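Local coordinates for putative flavoprotein decarboxylase (Streptomyces olivoviridis, PDB 6JLS), which binds flavin mononucleotide and acts as a cysteine decarboxylase in the biosynthesis of thioviridamide, at residues L17-C22 / A37-A42; V49-S54 / N62-F67; S71-E76 / V87-E92; G107-G112 / I121-E126; P128-P133 / R182-V187. One frame throughout, in Å; residues are numbered along the deposited sequence.

Contact 1 of 5, residues L17-C22 / A37-A42; sequences LTLTMC and AWLSSA
L19 and M21 meet L39 with no flat group between them; the nearby ring of F185, on helix 182-193, packs on both L39 and M21, while the indole of W38 turns to that same helix. One methyl of L39 does the work. CD1 of L39 lies 3.9 Å from CD2 of L19 and 4.0 Å from CE of M21, so it bridges two residues that point from the same face of strand 18-23. L19 lies across L39 at about a right angle. M21 arrives on a slant: its chain is extended to the sulfur and then turns sharply (chi3 24°), which carries CE to the leucine methyl. Between them, T20 points to the other face, where OG1 bonds to OG of S93. Helix 32-40 is the connection of a beta-alpha-beta unit, and this is where its last turn sits on the first strand. The contact is wholly apolar and buried, so shape and exclusion of water hold it, without a directional bond.

Contact 2 of 5, residues V49-S54 / N62-F67; sequences VALTPS and NSLRPF. With FMN (flavin mononucleotide), chain B.
A single methyl, CD1 of L64, makes the whole join to strand residues V49 and L51, while the same strand runs straight on into a phosphate site. CD1 of L64 sits 3.8 Å from CG1 of V49, whose side chain crosses that of L64 at about a right angle. L51 comes tip to tip instead, its CD1 3.7 Å from CD1 of L64. Just past the strand, OG1 of T52 donates a short hydrogen bond of 2.5 Å to O3P of FMN. The hydroxyl sits between the backbone N and the carbonyl carbon (chi1 74°), and it also takes a bond from A55 N, which should fix its rotation and direct its proton to the phosphate. OG of S54 lies 3.2 Å from O5' of the same FMN. Elsewhere the cofactor is gripped by G25, T102, A103, T105 and V134, and by C114 O of the fourth subunit. On the helical side, NH1 of R65 makes a weak bond to OD1 of N62, whose ND2 reaches Q57 of the second subunit and W79 of the third. Helix 61-64 thus faces the core through L64 and other subunits through N62. A cofactor phosphate held at the carboxyl end of a parallel strand, within a beta-alpha-beta unit, is characteristic of Rossmann-like flavoproteins.

Contact 3 of 5, residues S71-E76 / V87-E92; sequences SVLTDE and VRIAAE
L73 and I89 reach toward each other and meet tip to tip, the leucine fork closing on the end of the isoleucine. CD1 of I89 is 3.8 Å from CD1 of L73 and 3.9 Å from CD2 of L73, so both branches of the fork touch one methyl. I89 gets there by an extended chain: CG1 is anti to the carbonyl carbon and chi2 is 178°, which sends CD1 well out from helix 85-91. S71, two residues before L73 and on the same side of the chain, adds a second support, with OG 3.8 Å from CD1 of I89. That is van der Waals contact between a hydroxyl and a methyl. V72 points to the other face, toward helix 61-64. Backbone bonds of S71 and L73 to V49 and L51 seat this short edge strand in the sheet, and S71 N also bonds to ND1 of H48, whose side chain touches I89 as well. Beyond L73 the chain goes directly into helix 75-81: T74 is its N-cap, with OG1 bonded to T77 N, and OD2 of D75 holds I117 N. No hydrogen bond links the two segments. This contact therefore rests on apolar packing and burial around one methyl, while the polar bonds that fix the backbone lie to the sides.

Contact 4 of 5, residues G107-G112 / I121-E126; sequences GKLANG and IVMAAE
L109 lies over V122 with the two side chains crossed at about a right angle, CD2 of the leucine 3.8 Å from CB of the valine. CD2 of L109 also approaches CG of M123, more loosely, at 4.3 Å. The second meeting point has no side chain on one side: SD of M123 rests 3.7 Å from CA of G112, and a bend at chi3 (64°) lays CE along the glycine too, 3.9 Å from that CA. G112 has no side chain to keep the sulfur off; its positive phi, which favours glycine, makes it the C-prime residue of the Schellman motif ending helix 103-110, with G112 N bonding to L109 O and I113 N to K108 O. Next to it, ND2 of N111 donates to G107 O at 2.8 Å, nearly straight (166°); the bond lies close to the amide plane and ties the side chain back to its own helix. Further out, NZ of K108 forms a salt bridge with OD1 of D115, and M123 touches C114, whose counterpart in another subunit bonds FMN through its O. N111 O also bonds to ND2 of N148 in the fifth subunit, so this helix end lies at an interface. Within the chain, V122 settles on V96 and V98 of the central strand 95-101, L109 and A110 pack on helix 143-154, and I121 and A124 face helix 85-91.

Contact 5 of 5, residues P128-P133 / R182-V187; sequences PVILAP and RSVFAV
In this Rossmann-like, parallel-sheet fold, helix 182-193 at the C-terminal end of the model covers strand 129-133 and runs broadly against its direction. V184 carries the closest contacts, placing one methyl on each of two alternate residues that point from the same face. CG1 of V184 is anti to the backbone N (chi1 170°) and reaches CG2 of I130, 3.6 Å away. The two side chains slide past each other in opposite directions, so they touch by their flanks and not end to end. I130 and A132 both turn to the helix, whereas L131 points to the opposite face and lies on F157 and V98. A132 stands near the end of the strand, close to V134, an FMN-binding residue. V184 also leans on V97 of the neighbouring strand 95-101 and on A160, so it spans more than one strand. F185, next in the helix, points away from strand 129-133 and packs on V97 and M35. No hydrogen bond crosses the contact, which is all aliphatic. The lighter of its two touches is the one at A132, whose CB stands 4.2 Å from CG2 of V184.

In the fold
From the N terminus the five contacts close in series; none nests in or crosses another. Contacts 1 and 2 each seat a connecting helix on the strand just before it, and they share backbone bonding between strands 18-23 and 46-51. Contact 3 follows at the edge strand 72-73, paired with strand 46-51, and brings in helix 85-91 on the other face. Contact 4 joins helices on that second face, where A90 packs on I121 and A124. Contact 5 closes the longest loop, 128 to 187, returning the last helix to the first face, where it packs against helix 32-40 and so meets contact 1. Helices thus sandwich one parallel sheet.

Contact 1 of 5, residues L17-C22 / A37-A42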
# COMPACT_ATOMS: atom_id res chain seq x y z
N LEU A 17 -33.97 28.40 -8.19
CA LEU A 17 -33.83 27.10 -8.83
C LEU A 17 -32.67 26.31 -8.24
O LEU A 17 -31.63 26.86 -7.88
CB LEU A 17 -33.61 27.29 -10.34
CG LEU A 17 -34.74 28.02 -11.06
CD1 LEU A 17 -34.47 28.11 -12.57
CD2 LEU A 17 -36.06 27.32 -10.79
N THR A 18 -32.87 25.00 -8.14
CA THR A 18 -31.81 24.04 -7.82
C THR A 18 -31.49 23.25 -9.09
O THR A 18 -32.34 22.49 -9.58
CB THR A 18 -32.25 23.09 -6.70
OG1 THR A 18 -32.48 23.84 -5.50
CG2 THR A 18 -31.18 22.04 -6.45
N LEU A 19 -30.28 23.42 -9.61
CA LEU A 19 -29.86 22.72 -10.81
C LEU A 19 -28.70 21.77 -10.52
O LEU A 19 -27.71 22.15 -9.88
CB LEU A 19 -29.44 23.70 -11.91
CG LEU A 19 -29.10 23.04 -13.25
CD1 LEU A 19 -29.68 23.83 -14.40
CD2 LEU A 19 -27.60 22.86 -13.43
N THR A 20 -28.81 20.54 -11.00
CA THR A 20 -27.74 19.56 -10.88
C THR A 20 -27.11 19.33 -12.25
O THR A 20 -27.80 18.96 -13.20
CB THR A 20 -28.26 18.25 -10.29
OG1 THR A 20 -28.70 18.48 -8.94
CG2 THR A 20 -27.16 17.20 -10.28
N MET A 21 -25.80 19.54 -12.31
CA MET A 21 -24.97 19.37 -13.50
C MET A 21 -24.20 18.05 -13.40
O MET A 21 -23.51 17.80 -12.40
CB MET A 21 -24.02 20.57 -13.60
CG MET A 21 -22.91 20.47 -14.61
SD MET A 21 -21.97 22.03 -14.74
CE MET A 21 -22.28 22.77 -13.15
N CYS A 22 -24.31 17.20 -14.42
CA CYS A 22 -23.58 15.93 -14.44
C CYS A 22 -22.51 15.93 -15.52
O CYS A 22 -22.73 16.40 -16.64
CB CYS A 22 -24.52 14.74 -14.66
SG CYS A 22 -25.77 14.44 -13.37
N ALA A 37 -19.38 28.28 -12.99
CA ALA A 37 -19.24 29.70 -12.69
C ALA A 37 -20.24 30.53 -13.47
O ALA A 37 -20.85 31.45 -12.92
CB ALA A 37 -17.81 30.14 -12.98
N TRP A 38 -20.43 30.22 -14.75
CA TRP A 38 -21.48 30.88 -15.53
C TRP A 38 -22.84 30.75 -14.85
O TRP A 38 -23.54 31.75 -14.68
CB TRP A 38 -21.50 30.28 -16.94
CG TRP A 38 -22.37 30.98 -17.95
CD1 TRP A 38 -22.06 32.09 -18.67
CD2 TRP A 38 -23.68 30.58 -18.38
NE1 TRP A 38 -23.09 32.43 -19.51
CE2 TRP A 38 -24.10 31.52 -19.34
CE3 TRP A 38 -24.54 29.54 -18.03
CZ2 TRP A 38 -25.35 31.44 -19.97
CZ3 TRP A 38 -25.78 29.46 -18.65
CH2 TRP A 38 -26.17 30.40 -19.61
N LEU A 39 -23.20 29.54 -14.43
CA LEU A 39 -24.47 29.35 -13.71
C LEU A 39 -24.47 30.10 -12.38
O LEU A 39 -25.43 30.80 -12.05
CB LEU A 39 -24.72 27.87 -13.48
CG LEU A 39 -24.89 27.02 -14.73
CD1 LEU A 39 -24.95 25.56 -14.36
CD2 LEU A 39 -26.14 27.44 -15.46
N SER A 40 -23.39 29.95 -11.60
CA SER A 40 -23.29 30.65 -10.32
C SER A 40 -23.34 32.16 -10.53
O SER A 40 -24.14 32.85 -9.89
CB SER A 40 -22.01 30.23 -9.60
OG SER A 40 -21.91 30.83 -8.33
N SER A 41 -22.51 32.68 -11.43
CA SER A 41 -22.55 34.09 -11.80
C SER A 41 -23.80 34.42 -12.61
O SER A 41 -23.74 35.12 -13.62
CB SER A 41 -21.28 34.47 -12.56
OG SER A 41 -21.28 35.85 -12.87
N ALA A 42 -24.93 33.90 -12.19
CA ALA A 42 -26.23 34.25 -12.75
C ALA A 42 -27.29 33.95 -11.70
O ALA A 42 -27.00 33.96 -10.50
CB ALA A 42 -26.48 33.49 -14.05

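Contact 2 of 5, residues V49-S54 / N62-F67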
# COMPACT_ATOMS: atom_id res chain seq x y z
N VAL A 49 -23.10 19.31 -8.59
CA VAL A 49 -22.31 18.70 -9.66
C VAL A 49 -22.02 17.26 -9.27
O VAL A 49 -21.65 16.99 -8.13
CB VAL A 49 -21.00 19.46 -9.93
CG1 VAL A 49 -20.23 18.78 -11.05
CG2 VAL A 49 -21.30 20.89 -10.32
N ALA A 50 -22.21 16.35 -10.23
CA ALA A 50 -21.89 14.94 -10.06
C ALA A 50 -21.02 14.51 -11.23
O ALA A 50 -21.20 14.99 -12.36
CB ALA A 50 -23.15 14.08 -10.02
N LEU A 51 -20.08 13.60 -10.95
CA LEU A 51 -19.10 13.15 -11.93
C LEU A 51 -19.16 11.63 -12.06
O LEU A 51 -19.33 10.93 -11.06
CB LEU A 51 -17.65 13.57 -11.54
CG LEU A 51 -17.22 15.05 -11.56
CD1 LEU A 51 -18.02 15.88 -10.58
CD2 LEU A 51 -15.75 15.18 -11.24
N THR A 52 -19.02 11.14 -13.28
CA THR A 52 -18.77 9.73 -13.44
C THR A 52 -17.31 9.44 -13.10
O THR A 52 -16.46 10.35 -13.14
CB THR A 52 -19.04 9.29 -14.88
OG1 THR A 52 -17.98 9.77 -15.71
CG2 THR A 52 -20.40 9.82 -15.38
N PRO A 53 -16.97 8.19 -12.78
CA PRO A 53 -15.54 7.87 -12.58
C PRO A 53 -14.66 8.30 -13.75
O PRO A 53 -13.63 8.94 -13.52
CB PRO A 53 -15.56 6.35 -12.39
CG PRO A 53 -16.91 6.08 -11.78
CD PRO A 53 -17.85 7.06 -12.44
N SER A 54 -15.04 8.00 -15.01
CA SER A 54 -14.19 8.42 -16.13
C SER A 54 -14.06 9.93 -16.24
O SER A 54 -13.02 10.43 -16.68
CB SER A 54 -14.72 7.86 -17.45
OG SER A 54 -14.64 6.45 -17.47
N ASN A 62 -11.80 19.47 -6.87
CA ASN A 62 -11.30 20.73 -6.32
C ASN A 62 -11.39 21.87 -7.32
O ASN A 62 -11.43 23.03 -6.91
CB ASN A 62 -9.87 20.54 -5.81
CG ASN A 62 -9.84 19.91 -4.45
OD1 ASN A 62 -10.88 19.50 -3.93
ND2 ASN A 62 -8.67 19.84 -3.83
N SER A 63 -11.43 21.57 -8.62
CA SER A 63 -11.64 22.62 -9.61
C SER A 63 -13.09 23.09 -9.67
O SER A 63 -13.34 24.21 -10.14
CB SER A 63 -11.21 22.12 -10.99
OG SER A 63 -12.18 21.26 -11.57
N LEU A 64 -14.05 22.27 -9.20
CA LEU A 64 -15.47 22.59 -9.20
C LEU A 64 -15.94 23.23 -7.90
O LEU A 64 -16.78 24.14 -7.93
CB LEU A 64 -16.31 21.32 -9.44
CG LEU A 64 -16.14 20.73 -10.84
CD1 LEU A 64 -16.47 19.24 -10.83
CD2 LEU A 64 -17.00 21.48 -11.86
N ARG A 65 -15.41 22.78 -6.76
CA ARG A 65 -15.93 23.22 -5.47
C ARG A 65 -16.00 24.74 -5.32
O ARG A 65 -17.01 25.21 -4.76
CB ARG A 65 -15.12 22.58 -4.34
CG ARG A 65 -15.79 21.32 -3.80
CD ARG A 65 -14.80 20.36 -3.18
NE ARG A 65 -15.40 19.05 -2.95
CZ ARG A 65 -14.70 17.94 -2.75
NH1 ARG A 65 -13.37 17.99 -2.76
NH2 ARG A 65 -15.32 16.79 -2.55
N PRO A 66 -15.03 25.54 -5.78
CA PRO A 66 -15.13 26.99 -5.56
C PRO A 66 -16.31 27.64 -6.24
O PRO A 66 -16.69 28.75 -5.86
CB PRO A 66 -13.80 27.53 -6.12
CG PRO A 66 -12.87 26.37 -6.12
CD PRO A 66 -13.74 25.18 -6.41
N PHE A 67 -16.91 26.98 -7.23
CA PHE A 67 -18.02 27.56 -7.98
C PHE A 67 -19.36 26.93 -7.66
O PHE A 67 -20.38 27.34 -8.22
CB PHE A 67 -17.74 27.44 -9.49
CG PHE A 67 -16.41 27.99 -9.88
CD1 PHE A 67 -15.35 27.15 -10.17
CD2 PHE A 67 -16.20 29.36 -9.93
CE1 PHE A 67 -14.12 27.65 -10.52
CE2 PHE A 67 -14.98 29.87 -10.28
CZ PHE A 67 -13.93 29.01 -10.57
N1 FMN B . -16.55 9.03 -25.13
C2 FMN B . -17.63 9.76 -25.58
O2 FMN B . -18.73 9.23 -25.66
N3 FMN B . -17.46 11.08 -25.96
C4 FMN B . -16.22 11.68 -25.89
O4 FMN B . -16.07 12.86 -26.22
C4A FMN B . -15.14 10.94 -25.43
N5 FMN B . -13.89 11.53 -25.35
C5A FMN B . -12.81 10.81 -24.90
C6 FMN B . -11.57 11.44 -24.83
C7 FMN B . -10.46 10.72 -24.38
C7M FMN B . -9.12 11.42 -24.32
C8 FMN B . -10.60 9.38 -23.98
C8M FMN B . -9.40 8.61 -23.48
C9 FMN B . -11.85 8.76 -24.05
C9A FMN B . -12.96 9.48 -24.51
N10 FMN B . -14.21 8.89 -24.59
C10 FMN B . -15.30 9.61 -25.05
C1' FMN B . -14.40 7.46 -24.16
C2' FMN B . -15.02 7.45 -22.76
O2' FMN B . -14.18 8.06 -21.79
C3' FMN B . -15.38 6.04 -22.30
O3' FMN B . -16.45 5.58 -23.10
C4' FMN B . -15.75 6.06 -20.82
O4' FMN B . -15.90 4.77 -20.27
C5' FMN B . -17.03 6.86 -20.59
O5' FMN B . -17.33 6.70 -19.23
P FMN B . -18.57 7.45 -18.55
O1P FMN B . -19.65 7.66 -19.59
O2P FMN B . -19.12 6.59 -17.44
O3P FMN B . -18.12 8.80 -18.04

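Contact 3 of 5, residues S71-E76 / V87-E92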
# COMPACT_ATOMS: atom_id res chain seq x y z
N SER A 71 -23.40 20.38 -3.47
CA SER A 71 -22.46 19.28 -3.34
C SER A 71 -21.76 19.00 -4.66
O SER A 71 -22.32 19.21 -5.74
CB SER A 71 -23.17 18.01 -2.88
OG SER A 71 -23.88 18.22 -1.68
N VAL A 72 -20.53 18.51 -4.56
CA VAL A 72 -19.80 17.94 -5.69
C VAL A 72 -19.66 16.46 -5.37
O VAL A 72 -18.96 16.10 -4.42
CB VAL A 72 -18.43 18.59 -5.89
CG1 VAL A 72 -17.70 17.93 -7.05
CG2 VAL A 72 -18.55 20.10 -6.13
N LEU A 73 -20.32 15.62 -6.15
CA LEU A 73 -20.51 14.22 -5.81
C LEU A 73 -19.74 13.34 -6.78
O LEU A 73 -19.84 13.50 -8.00
CB LEU A 73 -21.99 13.82 -5.85
CG LEU A 73 -22.96 14.62 -4.98
CD1 LEU A 73 -23.54 15.77 -5.78
CD2 LEU A 73 -24.07 13.74 -4.45
N THR A 74 -18.98 12.41 -6.23
CA THR A 74 -18.45 11.30 -6.98
C THR A 74 -18.91 10.00 -6.34
O THR A 74 -19.46 9.98 -5.23
CB THR A 74 -16.93 11.35 -7.02
OG1 THR A 74 -16.44 11.15 -5.70
CG2 THR A 74 -16.48 12.71 -7.54
N ASP A 75 -18.68 8.91 -7.05
CA ASP A 75 -19.03 7.60 -6.52
C ASP A 75 -18.33 7.33 -5.18
O ASP A 75 -18.94 6.76 -4.27
CB ASP A 75 -18.71 6.54 -7.56
CG ASP A 75 -19.78 6.47 -8.66
OD1 ASP A 75 -19.74 7.25 -9.62
OD2 ASP A 75 -20.71 5.65 -8.53
N GLU A 76 -17.07 7.76 -5.02
CA GLU A 76 -16.34 7.53 -3.78
C GLU A 76 -16.87 8.41 -2.66
O GLU A 76 -17.05 7.95 -1.53
CB GLU A 76 -14.85 7.77 -3.98
CG GLU A 76 -14.23 7.05 -5.18
CD GLU A 76 -14.37 7.84 -6.48
OE1 GLU A 76 -15.45 7.83 -7.10
OE2 GLU A 76 -13.37 8.47 -6.89
N VAL A 87 -29.56 10.85 -4.35
CA VAL A 87 -30.97 10.68 -4.67
C VAL A 87 -31.81 11.77 -4.00
O VAL A 87 -32.81 12.24 -4.56
CB VAL A 87 -31.45 9.27 -4.26
CG1 VAL A 87 -32.95 9.11 -4.50
CG2 VAL A 87 -30.66 8.21 -5.02
N ARG A 88 -31.40 12.21 -2.81
CA ARG A 88 -32.00 13.40 -2.23
C ARG A 88 -31.80 14.60 -3.15
O ARG A 88 -32.72 15.40 -3.35
CB ARG A 88 -31.39 13.66 -0.85
CG ARG A 88 -32.21 14.61 0.03
CD ARG A 88 -31.42 15.05 1.27
NE ARG A 88 -30.78 13.92 1.95
CZ ARG A 88 -29.47 13.67 1.92
NH1 ARG A 88 -28.65 14.48 1.25
NH2 ARG A 88 -28.97 12.62 2.56
N ILE A 89 -30.61 14.72 -3.74
CA ILE A 89 -30.32 15.86 -4.61
C ILE A 89 -31.12 15.77 -5.91
O ILE A 89 -31.60 16.78 -6.43
CB ILE A 89 -28.80 15.95 -4.87
CG1 ILE A 89 -28.10 16.57 -3.66
CG2 ILE A 89 -28.51 16.76 -6.12
CD1 ILE A 89 -26.61 16.66 -3.81
N ALA A 90 -31.28 14.56 -6.45
CA ALA A 90 -32.16 14.40 -7.60
C ALA A 90 -33.57 14.90 -7.28
O ALA A 90 -34.15 15.66 -8.06
CB ALA A 90 -32.21 12.94 -8.04
N ALA A 91 -34.11 14.49 -6.13
CA ALA A 91 -35.46 14.91 -5.76
C ALA A 91 -35.56 16.42 -5.62
O ALA A 91 -36.56 17.01 -6.03
CB ALA A 91 -35.88 14.23 -4.45
N GLU A 92 -34.53 17.06 -5.07
CA GLU A 92 -34.50 18.50 -4.82
C GLU A 92 -34.16 19.32 -6.06
O GLU A 92 -34.07 20.55 -5.96
CB GLU A 92 -33.50 18.80 -3.70
CG GLU A 92 -33.83 18.10 -2.38
CD GLU A 92 -32.75 18.25 -1.32
OE1 GLU A 92 -31.69 18.86 -1.60
OE2 GLU A 92 -32.98 17.76 -0.19

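Contact 4 of 5, residues G107-G112 / I121-E126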
# COMPACT_ATOMS: atom_id res chain seq x y z
N GLY A 107 -25.79 5.38 -23.37
CA GLY A 107 -26.18 3.99 -23.55
C GLY A 107 -26.70 3.37 -22.27
O GLY A 107 -27.65 2.58 -22.30
N LYS A 108 -26.09 3.72 -21.13
CA LYS A 108 -26.55 3.19 -19.85
C LYS A 108 -27.93 3.73 -19.50
O LYS A 108 -28.83 2.98 -19.13
CB LYS A 108 -25.56 3.53 -18.75
CG LYS A 108 -24.19 2.85 -18.84
CD LYS A 108 -23.33 3.24 -17.64
CE LYS A 108 -21.90 2.71 -17.79
NZ LYS A 108 -20.98 3.07 -16.67
N LEU A 109 -28.11 5.05 -19.62
CA LEU A 109 -29.42 5.64 -19.32
C LEU A 109 -30.48 5.05 -20.23
O LEU A 109 -31.55 4.64 -19.77
CB LEU A 109 -29.38 7.15 -19.46
CG LEU A 109 -28.41 7.90 -18.54
CD1 LEU A 109 -28.29 9.39 -18.93
CD2 LEU A 109 -28.85 7.75 -17.09
N ALA A 110 -30.18 4.98 -21.53
CA ALA A 110 -31.11 4.46 -22.50
C ALA A 110 -31.57 3.06 -22.17
O ALA A 110 -32.66 2.66 -22.59
CB ALA A 110 -30.48 4.48 -23.89
N ASN A 111 -30.77 2.29 -21.43
CA ASN A 111 -31.10 0.90 -21.14
C ASN A 111 -31.34 0.66 -19.65
O ASN A 111 -31.37 -0.50 -19.22
CB ASN A 111 -30.01 -0.03 -21.67
CG ASN A 111 -29.96 -0.06 -23.19
OD1 ASN A 111 -30.74 -0.76 -23.84
ND2 ASN A 111 -29.06 0.73 -23.77
N GLY A 112 -31.54 1.72 -18.87
CA GLY A 112 -31.85 1.61 -17.46
C GLY A 112 -30.77 0.99 -16.58
O GLY A 112 -31.11 0.38 -15.56
N ILE A 121 -28.68 9.51 -10.43
CA ILE A 121 -29.34 10.81 -10.28
C ILE A 121 -30.34 11.04 -11.40
O ILE A 121 -31.47 11.48 -11.16
CB ILE A 121 -28.29 11.93 -10.21
CG1 ILE A 121 -27.68 12.00 -8.80
CG2 ILE A 121 -28.92 13.27 -10.57
CD1 ILE A 121 -26.35 12.79 -8.74
N VAL A 122 -29.95 10.74 -12.64
CA VAL A 122 -30.85 10.98 -13.77
C VAL A 122 -32.08 10.08 -13.65
O VAL A 122 -33.22 10.55 -13.77
CB VAL A 122 -30.12 10.76 -15.11
CG1 VAL A 122 -31.12 10.80 -16.30
CG2 VAL A 122 -29.03 11.80 -15.29
N MET A 123 -31.87 8.79 -13.40
CA MET A 123 -33.01 7.88 -13.35
C MET A 123 -33.91 8.12 -12.14
O MET A 123 -35.06 7.68 -12.16
CB MET A 123 -32.54 6.43 -13.38
CG MET A 123 -32.04 6.01 -14.74
SD MET A 123 -31.80 4.24 -14.86
CE MET A 123 -33.50 3.68 -14.65
N ALA A 124 -33.42 8.80 -11.10
CA ALA A 124 -34.26 9.16 -9.96
C ALA A 124 -34.95 10.50 -10.14
O ALA A 124 -35.87 10.82 -9.37
CB ALA A 124 -33.42 9.19 -8.67
N ALA A 125 -34.55 11.29 -11.12
CA ALA A 125 -35.05 12.64 -11.25
C ALA A 125 -36.43 12.65 -11.89
O ALA A 125 -36.70 11.91 -12.84
CB ALA A 125 -34.08 13.49 -12.07
N GLU A 126 -37.30 13.50 -11.35
CA GLU A 126 -38.62 13.74 -11.91
C GLU A 126 -38.75 15.12 -12.53
O GLU A 126 -39.79 15.43 -13.14
CB GLU A 126 -39.67 13.53 -10.82
CG GLU A 126 -39.81 12.08 -10.43
CD GLU A 126 -40.93 11.85 -9.45
OE1 GLU A 126 -40.88 12.45 -8.35
OE2 GLU A 126 -41.87 11.10 -9.78

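Contact 5 of 5, residues P128-P133 / R182-V187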
# COMPACT_ATOMS: atom_id res chain seq x y z
N PRO A 128 -37.26 18.13 -15.33
CA PRO A 128 -36.68 18.08 -16.68
C PRO A 128 -35.23 17.62 -16.67
O PRO A 128 -34.44 18.00 -15.80
CB PRO A 128 -36.79 19.53 -17.16
CG PRO A 128 -37.90 20.10 -16.39
CD PRO A 128 -37.96 19.40 -15.07
N VAL A 129 -34.88 16.80 -17.66
CA VAL A 129 -33.53 16.29 -17.84
C VAL A 129 -33.05 16.68 -19.24
O VAL A 129 -33.66 16.29 -20.24
CB VAL A 129 -33.46 14.76 -17.66
CG1 VAL A 129 -32.09 14.26 -18.03
CG2 VAL A 129 -33.80 14.38 -16.24
N ILE A 130 -31.96 17.42 -19.30
CA ILE A 130 -31.37 17.84 -20.56
C ILE A 130 -30.03 17.12 -20.73
O ILE A 130 -29.18 17.13 -19.83
CB ILE A 130 -31.19 19.36 -20.63
CG1 ILE A 130 -32.56 20.05 -20.73
CG2 ILE A 130 -30.41 19.72 -21.87
CD1 ILE A 130 -33.39 20.10 -19.46
N LEU A 131 -29.83 16.49 -21.89
CA LEU A 131 -28.63 15.73 -22.21
C LEU A 131 -27.94 16.34 -23.42
O LEU A 131 -28.59 16.64 -24.43
CB LEU A 131 -28.97 14.27 -22.49
CG LEU A 131 -29.85 13.53 -21.49
CD1 LEU A 131 -30.22 12.19 -22.05
CD2 LEU A 131 -29.11 13.35 -20.18
N ALA A 132 -26.61 16.51 -23.33
CA ALA A 132 -25.80 17.05 -24.43
C ALA A 132 -24.81 15.98 -24.89
O ALA A 132 -23.69 15.89 -24.36
CB ALA A 132 -25.07 18.32 -23.99
N PRO A 133 -25.18 15.16 -25.88
CA PRO A 133 -24.24 14.14 -26.38
C PRO A 133 -22.99 14.78 -26.95
O PRO A 133 -23.03 15.82 -27.60
CB PRO A 133 -25.03 13.42 -27.48
CG PRO A 133 -26.46 13.75 -27.23
CD PRO A 133 -26.45 15.13 -26.61
N ARG A 182 -23.62 26.81 -23.51
CA ARG A 182 -24.48 27.79 -22.85
C ARG A 182 -25.91 27.70 -23.35
O ARG A 182 -26.86 27.96 -22.60
CB ARG A 182 -23.93 29.20 -23.04
CG ARG A 182 -22.59 29.44 -22.38
CD ARG A 182 -22.07 30.83 -22.70
NE ARG A 182 -22.35 31.21 -24.09
CZ ARG A 182 -21.65 30.79 -25.14
NH1 ARG A 182 -20.62 29.97 -24.98
NH2 ARG A 182 -22.00 31.19 -26.36
N SER A 183 -26.08 27.36 -24.63
CA SER A 183 -27.42 27.14 -25.16
C SER A 183 -28.11 25.97 -24.46
O SER A 183 -29.33 26.01 -24.24
CB SER A 183 -27.33 26.89 -26.67
OG SER A 183 -28.60 26.64 -27.23
N VAL A 184 -27.35 24.94 -24.10
CA VAL A 184 -27.93 23.79 -23.42
C VAL A 184 -28.45 24.19 -22.04
O VAL A 184 -29.57 23.85 -21.65
CB VAL A 184 -26.88 22.66 -23.34
CG1 VAL A 184 -27.34 21.52 -22.41
CG2 VAL A 184 -26.57 22.13 -24.74
N PHE A 185 -27.64 24.94 -21.28
CA PHE A 185 -28.07 25.33 -19.95
C PHE A 185 -29.21 26.34 -19.98
O PHE A 185 -29.97 26.42 -19.01
CB PHE A 185 -26.87 25.84 -19.15
CG PHE A 185 -26.04 24.74 -18.59
CD1 PHE A 185 -26.39 24.13 -17.39
CD2 PHE A 185 -24.94 24.25 -19.29
CE1 PHE A 185 -25.64 23.08 -16.88
CE2 PHE A 185 -24.18 23.19 -18.79
CZ PHE A 185 -24.53 22.61 -17.59
N ALA A 186 -29.36 27.08 -21.08
CA ALA A 186 -30.50 27.98 -21.21
C ALA A 186 -31.80 27.19 -21.32
O ALA A 186 -32.80 27.56 -20.70
CB ALA A 186 -30.31 28.88 -22.43
N VAL A 187 -31.79 26.11 -22.11
CA VAL A 187 -32.99 25.29 -22.25
C VAL A 187 -33.35 24.63 -20.92
O VAL A 187 -34.52 24.52 -20.56
CB VAL A 187 -32.78 24.24 -23.35
CG1 VAL A 187 -34.02 23.39 -23.53
CG2 VAL A 187 -32.39 24.91 -24.65